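Local coordinates for protein putative glycoside hydrolase (PDB 3HBZ) that is of unknown function but binds calcium and sodium ions and may, as a putative glycoside hydrolase, take part in carbohydrate metabolism, at residues A[21-26]-A[205-210]; A[93-98]-A[336-341]; A[134-139]-A[191-196]. All blocks are in the same frame, centred on the assembly; numbering follows the deposited sequence.

How the contacts relate
Along the chain the segments come in the order 21-26, 93-98, 134-139, 191-196, 205-210 and 336-341, so contacts 1 and 2 interlock while contact 3 falls between the inner ends of both. Contacts 1 and 2 lie side by side, centres about 11 Å apart, touch the same acetate and join directly through H208 with E341 and I209 with R339. Both tie polypeptide at or beside the N-terminal mixed sheet (27-92) to the antiparallel strands that follow. Contact 3, its centre about 29 Å from that of contact 1 and 33 Å from that of contact 2, lies on the opposite side of the chain's centre, a separate junction of two loops within the putative carbohydrate metabolism domain.

Contact 1: residues A[21-26]-A[205-210]; sequences VMTTSP and PFRHIP. With ACT (acetate ion), chain H.
P205 presents its ring to T23 and T24, with CG 3.5 Å from the backbone O of T23 and CD 4.0 Å from CB of T24. OG1 of T23 also faces CG of P205, at 3.9 Å, so the proline meets both polar and methine atoms by van der Waals contact alone; no hydrogen bond crosses between the segments. A chi1 of 62° puts CG2 of T23 on the backbone-N side, toward R207. In the conformer given, this methyl lies at the guanidinium edge, 3.7 Å from NH2 of R207, and NH1 of R207 is hydrogen-bonded to T302 O; a second conformer makes both doubtful. One step outward, R207 N donates to O of an acetate, probably from the crystallisation liquor, over 2.6 Å. Backbone bonds from T23 to F36 and from F206 to Y306 fix the two loops on strands 32-36 and 306-313, and P205 also leans on N307. This is a surface loop-to-loop junction: residues 21-26 lead into strand 27-28 of the N-terminal mixed sheet, and residues 205-210 link strands 200-205 and 210-220, both antiparallel to their partners, within the putative carbohydrate metabolism domain.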
ATOM      1  N   VAL A  21     -18.778 -12.473   4.783  1.00 32.86           N
ATOM      2  CA  VAL A  21     -17.570 -12.810   4.030  1.00 34.43           C
ATOM      3  C   VAL A  21     -16.852 -11.499   3.740  1.00 32.42           C
ATOM      4  O   VAL A  21     -17.419 -10.563   3.141  1.00 33.41           O
ATOM      5  CB  VAL A  21     -17.847 -13.567   2.708  1.00 36.87           C
ATOM      6  CG1 VAL A  21     -16.511 -14.043   2.067  1.00 37.09           C
ATOM      7  CG2 VAL A  21     -18.788 -14.768   2.952  1.00 35.83           C
HETATM    8  N   MSE A  22     -15.630 -11.411   4.247  1.00 29.47           N
HETATM    9  CA  MSE A  22     -14.746 -10.273   3.959  1.00 27.27           C
HETATM   10  C   MSE A  22     -14.117 -10.560   2.595  1.00 27.58           C
HETATM   11  O   MSE A  22     -13.969 -11.711   2.212  1.00 27.03           O
HETATM   12  CB  MSE A  22     -13.727 -10.121   5.074  1.00 25.77           C
HETATM   13  CG  MSE A  22     -14.391  -9.624   6.349  1.00 24.08           C
HETATM   14 SE   MSE A  22     -13.168  -9.306   7.775  0.75 23.63          SE
HETATM   15  CE  MSE A  22     -12.328 -11.025   7.910  1.00 25.76           C
ATOM     16  N   THR A  23     -13.836  -9.523   1.819  1.00 27.10           N
ATOM     17  CA  THR A  23     -13.432  -9.742   0.429  1.00 25.03           C
ATOM     18  C   THR A  23     -11.926  -9.966   0.370  1.00 25.13           C
ATOM     19  O   THR A  23     -11.420 -10.486  -0.616  1.00 27.10           O
ATOM     20  CB  THR A  23     -13.828  -8.580  -0.437  1.00 24.28           C
ATOM     21  OG1 THR A  23     -13.131  -7.423   0.044  1.00 23.93           O
ATOM     22  CG2 THR A  23     -15.401  -8.371  -0.397  1.00 22.64           C
ATOM     23  N   THR A  24     -11.234  -9.587   1.442  1.00 24.76           N
ATOM     24  CA  THR A  24      -9.765  -9.710   1.577  1.00 23.36           C
ATOM     25  C   THR A  24      -9.456  -9.562   3.052  1.00 26.13           C
ATOM     26  O   THR A  24     -10.323  -9.160   3.808  1.00 25.63           O
ATOM     27  CB  THR A  24      -9.005  -8.637   0.762  1.00 27.07           C
ATOM     28  OG1 THR A  24      -7.582  -8.910   0.773  1.00 25.24           O
ATOM     29  CG2 THR A  24      -9.299  -7.214   1.301  1.00 22.76           C
ATOM     30  N   SER A  25      -8.244  -9.913   3.483  1.00 26.95           N
ATOM     31  CA  SER A  25      -7.899  -9.790   4.889  1.00 27.33           C
ATOM     32  C   SER A  25      -7.907  -8.357   5.380  1.00 25.56           C
ATOM     33  O   SER A  25      -7.466  -7.449   4.706  1.00 28.29           O
ATOM     34  CB  SER A  25      -6.515 -10.361   5.156  1.00 28.90           C
ATOM     35  OG  SER A  25      -6.570 -11.741   4.948  1.00 39.69           O
ATOM     36  N   PRO A  26      -8.343  -8.158   6.609  1.00 28.61           N
ATOM     37  CA  PRO A  26      -8.290  -6.812   7.182  1.00 28.81           C
ATOM     38  C   PRO A  26      -6.882  -6.272   7.196  1.00 28.00           C
ATOM     39  O   PRO A  26      -5.968  -7.025   7.397  1.00 28.02           O
ATOM     40  CB  PRO A  26      -8.796  -7.008   8.612  1.00 31.91           C
ATOM     41  CG  PRO A  26      -9.615  -8.227   8.560  1.00 28.76           C
ATOM     42  CD  PRO A  26      -9.086  -9.104   7.462  1.00 26.92           C
ATOM     43  N   PRO A 205      -9.196  -6.547  -4.125  1.00 24.48           N
ATOM     44  CA  PRO A 205     -10.158  -7.145  -5.068  1.00 25.95           C
ATOM     45  C   PRO A 205     -10.708  -6.135  -6.078  1.00 25.56           C
ATOM     46  O   PRO A 205     -10.925  -4.972  -5.721  1.00 22.40           O
ATOM     47  CB  PRO A 205     -11.256  -7.680  -4.152  1.00 27.72           C
ATOM     48  CG  PRO A 205     -10.544  -7.939  -2.867  1.00 28.17           C
ATOM     49  CD  PRO A 205      -9.585  -6.790  -2.731  1.00 23.73           C
ATOM     50  N   PHE A 206     -10.857  -6.573  -7.336  1.00 23.60           N
ATOM     51  CA  PHE A 206     -11.327  -5.717  -8.446  1.00 24.62           C
ATOM     52  C   PHE A 206     -12.267  -6.542  -9.311  1.00 24.34           C
ATOM     53  O   PHE A 206     -11.932  -7.675  -9.682  1.00 23.34           O
ATOM     54  CB  PHE A 206     -10.117  -5.223  -9.258  1.00 27.61           C
ATOM     55  CG  PHE A 206     -10.466  -4.182 -10.295  1.00 22.25           C
ATOM     56  CD1 PHE A 206     -10.975  -2.945  -9.918  1.00 28.57           C
ATOM     57  CD2 PHE A 206     -10.301  -4.461 -11.663  1.00 29.43           C
ATOM     58  CE1 PHE A 206     -11.327  -1.986 -10.890  1.00 25.79           C
ATOM     59  CE2 PHE A 206     -10.625  -3.530 -12.625  1.00 30.58           C
ATOM     60  CZ  PHE A 206     -11.165  -2.268 -12.237  1.00 21.75           C
ATOM     61  N   ARG A 207     -13.460  -6.020  -9.594  1.00 25.94           N
ATOM     62  CA  ARG A 207     -14.495  -6.821 -10.272  0.55 27.11           C
ATOM     63  C   ARG A 207     -14.799  -6.365 -11.709  1.00 26.84           C
ATOM     64  O   ARG A 207     -15.847  -6.653 -12.238  1.00 25.06           O
ATOM     65  CB  ARG A 207     -15.791  -6.874  -9.435  0.55 27.50           C
ATOM     66  CG  ARG A 207     -15.621  -7.480  -8.035  0.55 27.94           C
ATOM     67  CD  ARG A 207     -16.930  -7.439  -7.236  0.55 18.82           C
ATOM     68  NE  ARG A 207     -16.683  -7.635  -5.791  0.55 32.48           N
ATOM     69  CZ  ARG A 207     -17.169  -8.622  -5.030  0.55 27.15           C
ATOM     70  NH1 ARG A 207     -17.948  -9.554  -5.541  0.55 22.27           N
ATOM     71  NH2 ARG A 207     -16.875  -8.675  -3.730  0.55 26.50           N
ATOM     72  N   HIS A 208     -13.849  -5.704 -12.364  1.00 27.14           N
ATOM     73  CA  HIS A 208     -13.960  -5.387 -13.812  1.00 26.38           C
ATOM     74  C   HIS A 208     -12.676  -5.871 -14.513  1.00 24.67           C
ATOM     75  O   HIS A 208     -11.733  -6.280 -13.847  1.00 28.30           O
ATOM     76  CB  HIS A 208     -14.123  -3.878 -14.039  1.00 26.55           C
ATOM     77  CG  HIS A 208     -15.197  -3.257 -13.210  1.00 32.48           C
ATOM     78  ND1 HIS A 208     -16.540  -3.467 -13.457  1.00 25.73           N
ATOM     79  CD2 HIS A 208     -15.130  -2.453 -12.115  1.00 30.36           C
ATOM     80  CE1 HIS A 208     -17.256  -2.799 -12.563  1.00 30.61           C
ATOM     81  NE2 HIS A 208     -16.425  -2.179 -11.735  1.00 36.70           N
ATOM     82  N   ILE A 209     -12.654  -5.781 -15.841  1.00 23.27           N
ATOM     83  CA  ILE A 209     -11.528  -6.181 -16.652  1.00 23.63           C
ATOM     84  C   ILE A 209     -10.764  -4.916 -16.950  1.00 24.61           C
ATOM     85  O   ILE A 209     -11.223  -4.084 -17.749  1.00 26.71           O
ATOM     86  CB  ILE A 209     -11.963  -6.862 -17.964  1.00 24.26           C
ATOM     87  CG1 ILE A 209     -12.728  -8.165 -17.681  1.00 28.72           C
ATOM     88  CG2 ILE A 209     -10.727  -7.191 -18.823  1.00 25.44           C
ATOM     89  CD1 ILE A 209     -13.311  -8.846 -18.932  1.00 33.32           C
ATOM     90  N   PRO A 210      -9.612  -4.730 -16.283  1.00 25.79           N
ATOM     91  CA  PRO A 210      -8.834  -3.567 -16.559  1.00 28.39           C
ATOM     92  C   PRO A 210      -8.205  -3.666 -17.949  1.00 29.10           C
ATOM     93  O   PRO A 210      -7.735  -4.745 -18.339  1.00 27.99           O
ATOM     94  CB  PRO A 210      -7.795  -3.584 -15.436  1.00 30.27           C
ATOM     95  CG  PRO A 210      -7.595  -4.968 -15.128  1.00 32.61           C
ATOM     96  CD  PRO A 210      -8.902  -5.655 -15.379  1.00 29.44           C
TER
HETATM   97  C   ACT H   7     -14.230  -2.912  -8.107  1.00 49.09           C
HETATM   98  O   ACT H   7     -14.617  -3.878  -8.666  1.00 47.53           O
HETATM   99  OXT ACT H   7     -13.927  -3.296  -6.932  1.00 54.16           O
HETATM  100  CH3 ACT H   7     -14.111  -1.515  -8.814  1.00 52.57           C

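Contact 2: residues A[93-98]-A[336-341]; sequences DTELAT and LIYRSE. With ACT (acetate ion), chain H.
T98 meets L336 and Y338 with every atom of its side chain. Its CB lies 3.4 Å from the carbonyl O of L336 and 4.0 Å from CB of the same leucine, so the two residues pack at the very root of their side chains. Beyond CB the chain forks. OG1 of T98 lies 3.8 Å from L336 O, with no hydrogen bond between them, and beside CE2 of Y338 in van der Waals contact. The other branch, CG2, is swung by chi1 (69°) to the backbone-N side, where it comes within 3.9 Å of CE2 of Y338, approaching the ring obliquely. The tyrosine side chain thus closes over the tip of the threonine, and its ring is steadied from elsewhere by stacking with that of H208. One hydrogen bond joins the backbones: L336 N donates to T98 O over 2.8 Å. Upstream, L96 N donates to OXT of the acetate over 2.7 Å, but the ion probably comes from the crystallisation liquor and its placement is doubtful, since it sits too close to the E95 side chain in the model. T98 directly precedes I99, and the sodium ion of I99 and E116 lies about 7 Å from the T98 side chain. L336, buried and directed toward residues 93-98, also touches P210 and F206, whereas I337 points away from that segment. Residues 93-98 lead from strand 84-92 of the N-terminal mixed sheet to strand 99-100, which runs antiparallel to strand 328-338; the latter strand also pairs with 158-165 and 210-220.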
ATOM      1  N   ASP A  93     -17.048  -0.724   1.851  1.00 25.44           N
ATOM      2  CA  ASP A  93     -18.095  -1.531   1.212  1.00 26.97           C
ATOM      3  C   ASP A  93     -18.329  -1.134  -0.247  1.00 27.04           C
ATOM      4  O   ASP A  93     -19.407  -1.365  -0.775  1.00 27.08           O
ATOM      5  CB  ASP A  93     -19.432  -1.403   1.982  1.00 26.46           C
ATOM      6  CG  ASP A  93     -19.993   0.013   1.941  1.00 32.29           C
ATOM      7  OD1 ASP A  93     -19.185   0.962   1.817  1.00 31.55           O
ATOM      8  OD2 ASP A  93     -21.225   0.179   2.028  1.00 39.48           O
ATOM      9  N   THR A  94     -17.327  -0.541  -0.875  1.00 24.14           N
ATOM     10  CA  THR A  94     -17.445  -0.021  -2.219  1.00 25.06           C
ATOM     11  C   THR A  94     -16.424  -0.724  -3.115  1.00 24.92           C
ATOM     12  O   THR A  94     -15.544  -1.413  -2.644  1.00 22.15           O
ATOM     13  CB  THR A  94     -17.177   1.506  -2.254  1.00 23.33           C
ATOM     14  OG1 THR A  94     -15.981   1.783  -1.532  1.00 28.95           O
ATOM     15  CG2 THR A  94     -18.336   2.252  -1.624  1.00 24.51           C
ATOM     16  N   GLU A  95     -16.584  -0.569  -4.415  1.00 23.85           N
ATOM     17  CA  GLU A  95     -15.660  -1.160  -5.357  1.00 26.78           C
ATOM     18  C   GLU A  95     -14.383  -0.310  -5.425  1.00 27.00           C
ATOM     19  O   GLU A  95     -14.388   0.844  -5.044  1.00 23.60           O
ATOM     20  CB  GLU A  95     -16.354  -1.368  -6.706  1.00 25.96           C
ATOM     21  CG  GLU A  95     -16.782  -0.132  -7.461  1.00 36.27           C
ATOM     22  CD  GLU A  95     -17.682  -0.445  -8.690  1.00 49.62           C
ATOM     23  OE1 GLU A  95     -18.247  -1.568  -8.784  1.00 48.44           O
ATOM     24  OE2 GLU A  95     -17.833   0.455  -9.546  1.00 51.89           O
ATOM     25  N   LEU A  96     -13.266  -0.913  -5.830  1.00 28.09           N
ATOM     26  CA  LEU A  96     -11.979  -0.215  -5.834  1.00 29.58           C
ATOM     27  C   LEU A  96     -12.095   1.143  -6.552  1.00 29.33           C
ATOM     28  O   LEU A  96     -12.729   1.236  -7.587  1.00 26.52           O
ATOM     29  CB  LEU A  96     -10.956  -1.099  -6.552  1.00 30.45           C
ATOM     30  CG  LEU A  96      -9.502  -0.933  -6.197  1.00 31.72           C
ATOM     31  CD1 LEU A  96      -9.267  -1.073  -4.666  1.00 26.52           C
ATOM     32  CD2 LEU A  96      -8.640  -1.934  -7.006  1.00 30.05           C
ATOM     33  N   ALA A  97     -11.456   2.171  -6.022  1.00 28.25           N
ATOM     34  CA  ALA A  97     -11.421   3.494  -6.671  1.00 27.22           C
ATOM     35  C   ALA A  97     -10.529   3.366  -7.905  1.00 25.07           C
ATOM     36  O   ALA A  97      -9.591   2.572  -7.890  1.00 27.43           O
ATOM     37  CB  ALA A  97     -10.799   4.536  -5.694  1.00 26.98           C
ATOM     38  N   THR A  98     -10.808   4.155  -8.946  1.00 23.47           N
ATOM     39  CA  THR A  98     -10.058   4.075 -10.222  1.00 27.08           C
ATOM     40  C   THR A  98      -9.572   5.424 -10.791  1.00 26.63           C
ATOM     41  O   THR A  98      -8.970   5.449 -11.867  1.00 26.06           O
ATOM     42  CB  THR A  98     -10.885   3.371 -11.328  1.00 25.26           C
ATOM     43  OG1 THR A  98     -12.000   4.195 -11.722  1.00 27.09           O
ATOM     44  CG2 THR A  98     -11.361   1.990 -10.854  1.00 20.93           C
ATOM     45  N   LEU A 336      -7.219   4.090 -13.611  1.00 26.12           N
ATOM     46  CA  LEU A 336      -7.378   2.676 -13.990  1.00 25.00           C
ATOM     47  C   LEU A 336      -8.616   2.532 -14.894  1.00 27.11           C
ATOM     48  O   LEU A 336      -9.767   2.640 -14.437  1.00 26.44           O
ATOM     49  CB  LEU A 336      -7.508   1.824 -12.718  1.00 24.25           C
ATOM     50  CG  LEU A 336      -7.648   0.325 -12.959  1.00 25.57           C
ATOM     51  CD1 LEU A 336      -6.473  -0.224 -13.777  1.00 23.72           C
ATOM     52  CD2 LEU A 336      -7.838  -0.395 -11.574  1.00 20.68           C
ATOM     53  N   ILE A 337      -8.384   2.324 -16.190  1.00 26.64           N
ATOM     54  CA  ILE A 337      -9.465   2.237 -17.178  1.00 24.32           C
ATOM     55  C   ILE A 337      -9.812   0.759 -17.352  1.00 24.65           C
ATOM     56  O   ILE A 337      -8.920  -0.083 -17.502  1.00 23.87           O
ATOM     57  CB  ILE A 337      -9.038   2.860 -18.556  1.00 25.81           C
ATOM     58  CG1 ILE A 337      -8.621   4.345 -18.360  1.00 30.75           C
ATOM     59  CG2 ILE A 337     -10.181   2.750 -19.639  1.00 26.53           C
ATOM     60  CD1 ILE A 337      -7.785   4.938 -19.517  1.00 26.56           C
ATOM     61  N   TYR A 338     -11.101   0.466 -17.300  1.00 24.87           N
ATOM     62  CA  TYR A 338     -11.620  -0.886 -17.450  1.00 25.98           C
ATOM     63  C   TYR A 338     -12.766  -0.980 -18.483  1.00 28.30           C
ATOM     64  O   TYR A 338     -13.408   0.021 -18.858  1.00 26.51           O
ATOM     65  CB  TYR A 338     -12.091  -1.420 -16.102  1.00 27.43           C
ATOM     66  CG  TYR A 338     -13.152  -0.611 -15.405  1.00 26.29           C
ATOM     67  CD1 TYR A 338     -14.497  -0.833 -15.667  1.00 30.43           C
ATOM     68  CD2 TYR A 338     -12.810   0.374 -14.477  1.00 29.92           C
ATOM     69  CE1 TYR A 338     -15.496  -0.101 -15.025  1.00 31.27           C
ATOM     70  CE2 TYR A 338     -13.804   1.107 -13.810  1.00 30.99           C
ATOM     71  CZ  TYR A 338     -15.142   0.852 -14.096  1.00 34.50           C
ATOM     72  OH  TYR A 338     -16.127   1.553 -13.479  1.00 38.85           O
ATOM     73  N   ARG A 339     -12.997  -2.193 -18.961  1.00 29.09           N
ATOM     74  CA  ARG A 339     -13.982  -2.393 -20.035  1.00 32.95           C
ATOM     75  C   ARG A 339     -15.402  -2.171 -19.519  1.00 37.06           C
ATOM     76  O   ARG A 339     -15.717  -2.658 -18.429  1.00 36.71           O
ATOM     77  CB  ARG A 339     -13.873  -3.787 -20.592  1.00 30.79           C
ATOM     78  CG  ARG A 339     -14.849  -4.020 -21.783  1.00 34.83           C
ATOM     79  CD  ARG A 339     -14.553  -5.325 -22.474  1.00 39.56           C
ATOM     80  NE  ARG A 339     -13.175  -5.237 -22.930  1.00 43.48           N
ATOM     81  CZ  ARG A 339     -12.296  -6.229 -22.908  1.00 46.83           C
ATOM     82  NH1 ARG A 339     -12.647  -7.434 -22.443  1.00 47.99           N
ATOM     83  NH2 ARG A 339     -11.048  -5.997 -23.348  1.00 32.72           N
ATOM     84  N   SER A 340     -16.255  -1.464 -20.294  1.00 41.36           N
ATOM     85  CA  SER A 340     -17.678  -1.274 -19.890  1.00 46.48           C
ATOM     86  C   SER A 340     -18.457  -2.587 -20.014  1.00 48.41           C
ATOM     87  O   SER A 340     -18.273  -3.314 -20.988  1.00 48.17           O
ATOM     88  CB  SER A 340     -18.395  -0.126 -20.657  1.00 48.64           C
ATOM     89  OG  SER A 340     -18.070  -0.089 -22.043  1.00 50.88           O
ATOM     90  N   GLU A 341     -19.307  -2.871 -19.015  1.00 52.59           N
ATOM     91  CA  GLU A 341     -20.026  -4.158 -18.864  1.00 55.07           C
ATOM     92  C   GLU A 341     -21.543  -4.100 -19.172  1.00 54.56           C
ATOM     93  O   GLU A 341     -21.998  -3.352 -20.039  1.00 53.75           O
ATOM     94  CB  GLU A 341     -19.820  -4.690 -17.432  1.00 56.76           C
ATOM     95  CG  GLU A 341     -18.629  -5.645 -17.277  1.00 59.76           C
ATOM     96  CD  GLU A 341     -18.085  -5.688 -15.859  1.00 64.10           C
ATOM     97  OE1 GLU A 341     -17.522  -4.668 -15.424  1.00 54.37           O
ATOM     98  OE2 GLU A 341     -18.191  -6.746 -15.191  1.00 65.90           O
TER
HETATM   99  C   ACT H   7     -14.230  -2.912  -8.107  1.00 49.09           C
HETATM  100  O   ACT H   7     -14.617  -3.878  -8.666  1.00 47.53           O
HETATM  101  OXT ACT H   7     -13.927  -3.296  -6.932  1.00 54.16           O
HETATM  102  CH3 ACT H   7     -14.111  -1.515  -8.814  1.00 52.57           C

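Contact 3: residues A[134-139]-A[191-196]; sequences AMTGVP and NAMSNP
Between M135 and T136 on one loop and A192 and M193 on the other no ring or other flat side chain takes part: the contact has no stacked face and no aromatic edge, and is made by selenoether chains and methyl groups. The two selenomethionines lie alongside each other, running in opposing senses. CB of M135 lies 4.0 Å from SE of M193. SE of M135 rests on CB of A192, 3.9 Å away, and the bend at chi3 (64°) turns CE of M135 back toward SE of M193, at 4.1 Å. Farther along, M193 runs across the T136 side chain, and its CE touches CG2 of T136 at 3.7 Å.

T136 does two jobs. With chi1 at 66°, CG2 lies beside the backbone N and meets the selenomethionine methyl, while OG1 is placed to accept from V138 N at 3.1 Å with an almost straight N-H...O angle of 165°, closing an ST turn. OG1 is also hydrogen-bonded to Y133 O in the helix before it. With an alanine here, V138 N and Y133 O would probably each lose this partner, and a gap would be likely to open beside the M193 methyl.

A type I turn from A134 to G137 carries M135 and T136, and G137 leaves the helical path with positive phi. On the facing loop, N191 O accepts from both S194 N and N195 N, which closes the loop that carries A192 and M193. M135 also touches V189. Residues 134-139 follow helix 130-134 and lead on toward strand 147-150; residues 191-196 run from strand 185-187 into helix 196-199, on which N191 packs through K198 and A199.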
ATOM      1  N   ALA A 134      10.656   4.747   8.649  1.00 23.99           N
ATOM      2  CA  ALA A 134      10.659   5.293  10.002  1.00 22.19           C
ATOM      3  C   ALA A 134      11.602   4.519  10.914  1.00 23.32           C
ATOM      4  O   ALA A 134      12.235   5.098  11.817  1.00 26.10           O
ATOM      5  CB  ALA A 134       9.210   5.283  10.593  1.00 23.22           C
HETATM    6  N   MSE A 135      11.739   3.222  10.637  1.00 22.92           N
HETATM    7  CA  MSE A 135      12.572   2.337  11.438  1.00 24.93           C
HETATM    8  C   MSE A 135      14.063   2.569  11.234  1.00 25.49           C
HETATM    9  O   MSE A 135      14.837   2.108  12.052  1.00 26.98           O
HETATM   10  CB  MSE A 135      12.232   0.851  11.178  1.00 22.28           C
HETATM   11  CG  MSE A 135      10.842   0.478  11.625  1.00 25.34           C
HETATM   12 SE   MSE A 135      10.430  -1.359  11.064  0.75 23.65          SE
HETATM   13  CE  MSE A 135      11.710  -2.324  12.068  1.00 26.73           C
ATOM     14  N   THR A 136      14.458   3.330  10.205  1.00 24.99           N
ATOM     15  CA  THR A 136      15.893   3.643   9.966  1.00 23.06           C
ATOM     16  C   THR A 136      16.384   4.744  10.881  1.00 23.93           C
ATOM     17  O   THR A 136      17.587   5.007  10.958  1.00 23.97           O
ATOM     18  CB  THR A 136      16.128   4.153   8.538  1.00 24.99           C
ATOM     19  OG1 THR A 136      15.472   5.418   8.379  1.00 24.11           O
ATOM     20  CG2 THR A 136      15.594   3.127   7.473  1.00 22.20           C
ATOM     21  N   GLY A 137      15.439   5.461  11.496  1.00 25.00           N
ATOM     22  CA  GLY A 137      15.773   6.616  12.336  1.00 24.61           C
ATOM     23  C   GLY A 137      16.115   7.897  11.579  1.00 24.30           C
ATOM     24  O   GLY A 137      16.450   8.904  12.210  1.00 23.52           O
ATOM     25  N   VAL A 138      16.078   7.870  10.240  1.00 24.19           N
ATOM     26  CA  VAL A 138      16.512   9.045   9.454  1.00 22.51           C
ATOM     27  C   VAL A 138      15.495  10.219   9.372  1.00 23.98           C
ATOM     28  O   VAL A 138      15.885  11.332   9.552  1.00 21.07           O
ATOM     29  CB  VAL A 138      16.904   8.642   8.023  1.00 26.50           C
ATOM     30  CG1 VAL A 138      17.222   9.920   7.139  1.00 18.54           C
ATOM     31  CG2 VAL A 138      18.083   7.577   8.056  1.00 24.36           C
ATOM     32  N   PRO A 139      14.206   9.966   9.065  1.00 22.03           N
ATOM     33  CA  PRO A 139      13.306  11.089   8.764  1.00 26.13           C
ATOM     34  C   PRO A 139      12.987  11.940   9.999  1.00 27.33           C
ATOM     35  O   PRO A 139      12.873  11.409  11.085  1.00 29.92           O
ATOM     36  CB  PRO A 139      12.045  10.402   8.278  1.00 27.76           C
ATOM     37  CG  PRO A 139      12.046   9.056   9.011  1.00 25.71           C
ATOM     38  CD  PRO A 139      13.503   8.668   9.026  1.00 25.17           C
ATOM     39  N   ASN A 191       7.615  -7.387   8.505  1.00 30.00           N
ATOM     40  CA  ASN A 191       8.655  -7.833   7.587  1.00 28.24           C
ATOM     41  C   ASN A 191       9.616  -6.741   7.065  1.00 25.31           C
ATOM     42  O   ASN A 191      10.479  -6.994   6.220  1.00 28.51           O
ATOM     43  CB  ASN A 191       7.989  -8.528   6.403  1.00 32.06           C
ATOM     44  CG  ASN A 191       7.777 -10.027   6.652  1.00 36.88           C
ATOM     45  OD1 ASN A 191       8.643 -10.711   7.190  1.00 44.39           O
ATOM     46  ND2 ASN A 191       6.658 -10.533   6.208  1.00 55.02           N
ATOM     47  N   ALA A 192       9.429  -5.506   7.524  1.00 26.02           N
ATOM     48  CA  ALA A 192      10.042  -4.363   6.875  1.00 23.20           C
ATOM     49  C   ALA A 192      11.566  -4.475   6.773  1.00 27.30           C
ATOM     50  O   ALA A 192      12.165  -4.049   5.802  1.00 29.90           O
ATOM     51  CB  ALA A 192       9.685  -3.067   7.623  1.00 22.33           C
HETATM   52  N   MSE A 193      12.185  -5.046   7.792  1.00 26.69           N
HETATM   53  CA  MSE A 193      13.615  -5.131   7.836  1.00 28.91           C
HETATM   54  C   MSE A 193      14.099  -6.556   8.061  1.00 34.61           C
HETATM   55  O   MSE A 193      15.172  -6.752   8.586  1.00 42.16           O
HETATM   56  CB  MSE A 193      14.102  -4.199   8.948  1.00 29.06           C
HETATM   57  CG  MSE A 193      14.048  -2.794   8.539  1.00 28.17           C
HETATM   58 SE   MSE A 193      15.054  -1.647   9.732  0.75 28.87          SE
HETATM   59  CE  MSE A 193      15.710  -0.458   8.512  1.00 35.96           C
ATOM     60  N   SER A 194      13.285  -7.544   7.731  1.00 35.28           N
ATOM     61  CA  SER A 194      13.677  -8.961   7.878  1.00 31.86           C
ATOM     62  C   SER A 194      13.442  -9.626   6.550  1.00 31.57           C
ATOM     63  O   SER A 194      14.292 -10.303   6.086  1.00 32.13           O
ATOM     64  CB  SER A 194      12.871  -9.639   8.991  1.00 31.60           C
ATOM     65  OG  SER A 194      11.508  -9.372   8.798  1.00 41.88           O
ATOM     66  N   ASN A 195      12.298  -9.349   5.896  1.00 31.83           N
ATOM     67  CA  ASN A 195      12.005  -9.834   4.530  1.00 29.46           C
ATOM     68  C   ASN A 195      11.286  -8.714   3.731  1.00 26.44           C
ATOM     69  O   ASN A 195      10.082  -8.790   3.520  1.00 28.87           O
ATOM     70  CB  ASN A 195      11.067 -11.057   4.589  1.00 30.68           C
ATOM     71  CG  ASN A 195      11.758 -12.328   5.071  1.00 41.59           C
ATOM     72  OD1 ASN A 195      12.449 -12.975   4.308  1.00 54.57           O
ATOM     73  ND2 ASN A 195      11.518 -12.712   6.320  1.00 33.43           N
ATOM     74  N   PRO A 196      12.002  -7.644   3.340  1.00 26.37           N
ATOM     75  CA  PRO A 196      11.315  -6.440   2.859  1.00 28.64           C
ATOM     76  C   PRO A 196      10.455  -6.663   1.615  1.00 27.93           C
ATOM     77  O   PRO A 196       9.435  -5.982   1.408  1.00 29.30           O
ATOM     78  CB  PRO A 196      12.458  -5.454   2.587  1.00 29.68           C
ATOM     79  CG  PRO A 196      13.684  -6.279   2.516  1.00 32.04           C
ATOM     80  CD  PRO A 196      13.442  -7.417   3.492  1.00 30.31           C
TER